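Long-range contact in protein arginine N-methyltransferase SFM1 (Saccharomyces cerevisiae, PDB 5C77), which uses S-adenosyl-L-methionine to monomethylate a single arginine of ribosomal protein S3: residues Lys70-Leu75 / Phe99-Phe104. Sequence-based numbering, arbitrary orientation.
Sequences KDLELL and FDYFVF. With SAH (S-adenosyl-L-homocysteine), chain C.
Y101, at the start of strand 101-108 in the central sheet of this SPOUT-family methyltransferase, extends its side chain into the loop 70-75 that precedes strand 80-83, the parallel neighbour of its own strand. The one hydrogen bond between the segments runs from Y101 OH to the backbone E73 O, very short as modelled at 2.5 Å. The acceptor lies near the ring plane, and N66 adds a weak bond to the same carbonyl. With CG anti to its own carbonyl carbon (chi1 -66°), the Y101 side chain points at the loop and carries OH to E73 O. L75 CD1 makes a CH-pi contact over one face, 3.7 Å from the ring centroid and 23° off the normal; L72 comes in at the ring edge, its CB 3.7 Å from Y101 OH. E73 runs extended beyond CG, antiparallel to the tyrosine: CG lies 3.2 Å from Y101 OH, OE2 meets D100 CB at 3.3 Å, and the side chain packs on K186 of the second subunit. Two like charges face each other here, E73 OE1 and D100 OD2 being 4.0 Å apart; the salt bridge from D100 to R79 probably eases the repulsion. An alanine at E73 would keep the carbonyl but would probably leave Y101 OH and D100 CB less covered and K186 without that packing. Farther along the strand, in the cofactor pocket, F104 CD2 lies 3.6 Å from O2' of SAH.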
loop_
_atom_site.group_PDB
_atom_site.type_symbol
_atom_site.label_atom_id
_atom_site.label_comp_id
_atom_site.label_asym_id
_atom_site.label_seq_id
_atom_site.Cartn_x
_atom_site.Cartn_y
_atom_site.Cartn_z
ATOM N N LYS A 70 -12.881 -3.946 -13.364
ATOM C CA LYS A 70 -13.993 -2.995 -13.350
ATOM C C LYS A 70 -13.624 -1.690 -12.656
ATOM O O LYS A 70 -14.013 -0.602 -13.092
ATOM C CB LYS A 70 -15.213 -3.614 -12.656
ATOM C CG LYS A 70 -16.146 -4.410 -13.574
ATOM C CD LYS A 70 -17.081 -3.507 -14.390
ATOM C CE LYS A 70 -18.070 -2.735 -13.504
ATOM N NZ LYS A 70 -17.578 -1.375 -13.112
ATOM N N ASP A 71 -12.870 -1.813 -11.571
ATOM C CA ASP A 71 -12.485 -0.666 -10.762
ATOM C C ASP A 71 -11.490 0.278 -11.449
ATOM O O ASP A 71 -11.340 1.429 -11.033
ATOM C CB ASP A 71 -11.917 -1.137 -9.417
ATOM C CG ASP A 71 -10.671 -2.019 -9.571
ATOM O OD1 ASP A 71 -10.626 -2.852 -10.506
ATOM O OD2 ASP A 71 -9.739 -1.881 -8.743
ATOM N N LEU A 72 -10.814 -0.195 -12.491
ATOM C CA LEU A 72 -9.758 0.598 -13.120
ATOM C C LEU A 72 -10.261 1.722 -14.023
ATOM O O LEU A 72 -10.849 1.468 -15.080
ATOM C CB LEU A 72 -8.788 -0.291 -13.903
ATOM C CG LEU A 72 -7.813 -1.157 -13.103
ATOM C CD1 LEU A 72 -6.674 -1.624 -13.996
ATOM C CD2 LEU A 72 -7.289 -0.417 -11.883
ATOM N N GLU A 73 -10.007 2.960 -13.599
ATOM C CA GLU A 73 -10.268 4.151 -14.406
ATOM C C GLU A 73 -9.550 4.032 -15.740
ATOM O O GLU A 73 -8.456 3.473 -15.804
ATOM C CB GLU A 73 -9.766 5.394 -13.675
ATOM C CG GLU A 73 -8.287 5.328 -13.325
ATOM C CD GLU A 73 -7.808 6.525 -12.527
ATOM O OE1 GLU A 73 -8.476 7.584 -12.576
ATOM O OE2 GLU A 73 -6.761 6.398 -11.849
ATOM N N LEU A 74 -10.147 4.563 -16.806
ATOM C CA LEU A 74 -9.578 4.346 -18.144
ATOM C C LEU A 74 -8.185 4.948 -18.272
ATOM O O LEU A 74 -7.755 5.728 -17.417
ATOM C CB LEU A 74 -10.507 4.836 -19.281
ATOM C CG LEU A 74 -10.735 6.351 -19.416
ATOM C CD1 LEU A 74 -10.286 6.872 -20.827
ATOM C CD2 LEU A 74 -12.208 6.703 -19.128
ATOM N N LEU A 75 -7.477 4.544 -19.321
ATOM C CA LEU A 75 -6.141 5.045 -19.579
ATOM C C LEU A 75 -6.245 6.207 -20.541
ATOM O O LEU A 75 -6.515 6.022 -21.724
ATOM C CB LEU A 75 -5.255 3.947 -20.163
ATOM C CG LEU A 75 -4.355 3.213 -19.165
ATOM C CD1 LEU A 75 -5.161 2.576 -18.048
ATOM C CD2 LEU A 75 -3.530 2.165 -19.885
ATOM N N PHE A 99 -0.420 12.032 -13.526
ATOM C CA PHE A 99 -0.535 10.621 -13.899
ATOM C C PHE A 99 -1.444 9.780 -13.004
ATOM O O PHE A 99 -1.466 9.934 -11.787
ATOM C CB PHE A 99 0.848 9.977 -13.978
ATOM C CG PHE A 99 1.839 10.779 -14.766
ATOM C CD1 PHE A 99 1.691 10.936 -16.134
ATOM C CD2 PHE A 99 2.926 11.373 -14.138
ATOM C CE1 PHE A 99 2.608 11.677 -16.867
ATOM C CE2 PHE A 99 3.846 12.110 -14.858
ATOM C CZ PHE A 99 3.689 12.264 -16.231
ATOM N N ASP A 100 -2.188 8.882 -13.634
ATOM C CA ASP A 100 -3.044 7.936 -12.936
ATOM C C ASP A 100 -2.412 6.542 -12.923
ATOM O O ASP A 100 -2.849 5.671 -12.178
ATOM C CB ASP A 100 -4.429 7.872 -13.603
ATOM C CG ASP A 100 -5.136 9.231 -13.640
ATOM O OD1 ASP A 100 -5.098 9.977 -12.626
ATOM O OD2 ASP A 100 -5.740 9.548 -14.687
ATOM N N TYR A 101 -1.392 6.333 -13.754
ATOM C CA TYR A 101 -0.727 5.032 -13.847
ATOM C C TYR A 101 0.772 5.151 -14.061
ATOM O O TYR A 101 1.239 6.011 -14.813
ATOM C CB TYR A 101 -1.302 4.209 -14.991
ATOM C CG TYR A 101 -2.736 3.817 -14.789
ATOM C CD1 TYR A 101 -3.060 2.634 -14.138
ATOM C CD2 TYR A 101 -3.770 4.628 -15.252
ATOM C CE1 TYR A 101 -4.370 2.269 -13.952
ATOM C CE2 TYR A 101 -5.084 4.272 -15.067
ATOM C CZ TYR A 101 -5.378 3.091 -14.418
ATOM O OH TYR A 101 -6.683 2.724 -14.232
ATOM N N PHE A 102 1.510 4.255 -13.412
ATOM C CA PHE A 102 2.960 4.208 -13.517
ATOM C C PHE A 102 3.413 2.859 -14.032
ATOM O O PHE A 102 3.262 1.840 -13.365
ATOM C CB PHE A 102 3.590 4.530 -12.175
ATOM C CG PHE A 102 3.371 5.932 -11.763
ATOM C CD1 PHE A 102 2.221 6.292 -11.080
ATOM C CD2 PHE A 102 4.278 6.908 -12.111
ATOM C CE1 PHE A 102 1.988 7.598 -10.729
ATOM C CE2 PHE A 102 4.058 8.224 -11.754
ATOM C CZ PHE A 102 2.905 8.572 -11.065
ATOM N N VAL A 103 3.969 2.864 -15.234
ATOM C CA VAL A 103 4.266 1.627 -15.941
ATOM C C VAL A 103 5.758 1.288 -15.905
ATOM O O VAL A 103 6.622 2.149 -16.083
ATOM C CB VAL A 103 3.736 1.676 -17.400
ATOM C CG1 VAL A 103 3.972 0.356 -18.115
ATOM C CG2 VAL A 103 2.259 2.026 -17.405
ATOM N N PHE A 104 6.035 0.019 -15.648
ATOM C CA PHE A 104 7.389 -0.475 -15.605
ATOM C C PHE A 104 7.562 -1.489 -16.717
ATOM O O PHE A 104 6.846 -2.497 -16.775
ATOM C CB PHE A 104 7.691 -1.062 -14.232
ATOM C CG PHE A 104 7.551 -0.062 -13.124
ATOM C CD1 PHE A 104 6.305 0.259 -12.614
ATOM C CD2 PHE A 104 8.658 0.587 -12.618
ATOM C CE1 PHE A 104 6.171 1.196 -11.616
ATOM C CE2 PHE A 104 8.529 1.518 -11.618
ATOM C CZ PHE A 104 7.286 1.824 -11.113
HETATM N N SAH C . 14.311 -8.651 -15.582
HETATM C CA SAH C . 14.113 -7.263 -15.987
HETATM C CB SAH C . 14.241 -6.329 -14.782
HETATM C CG SAH C . 13.590 -4.957 -14.958
HETATM S SD SAH C . 13.831 -3.832 -13.554
HETATM C C SAH C . 15.091 -6.873 -17.100
HETATM O O SAH C . 15.038 -5.762 -17.639
HETATM O OXT SAH C . 15.956 -7.663 -17.496
HETATM C "C5'" SAH C . 13.960 -2.449 -14.709
HETATM C "C4'" SAH C . 12.744 -1.532 -14.681
HETATM O "O4'" SAH C . 12.739 -0.728 -13.514
HETATM C "C3'" SAH C . 12.772 -0.598 -15.882
HETATM O "O3'" SAH C . 11.896 -1.059 -16.873
HETATM C "C2'" SAH C . 12.265 0.714 -15.357
HETATM O "O2'" SAH C . 10.860 0.765 -15.517
HETATM C "C1'" SAH C . 12.557 0.630 -13.879
HETATM N N9 SAH C . 13.764 1.421 -13.581
HETATM C C8 SAH C . 14.948 0.970 -13.063
HETATM N N7 SAH C . 15.794 2.012 -12.941
HETATM C C5 SAH C . 15.170 3.127 -13.378
HETATM C C6 SAH C . 15.564 4.461 -13.474
HETATM N N6 SAH C . 16.777 4.844 -13.093
HETATM N N1 SAH C . 14.678 5.392 -13.977
HETATM C C2 SAH C . 13.415 5.018 -14.373
HETATM N N3 SAH C . 13.034 3.700 -14.279
HETATM C C4 SAH C . 13.890 2.770 -13.785
#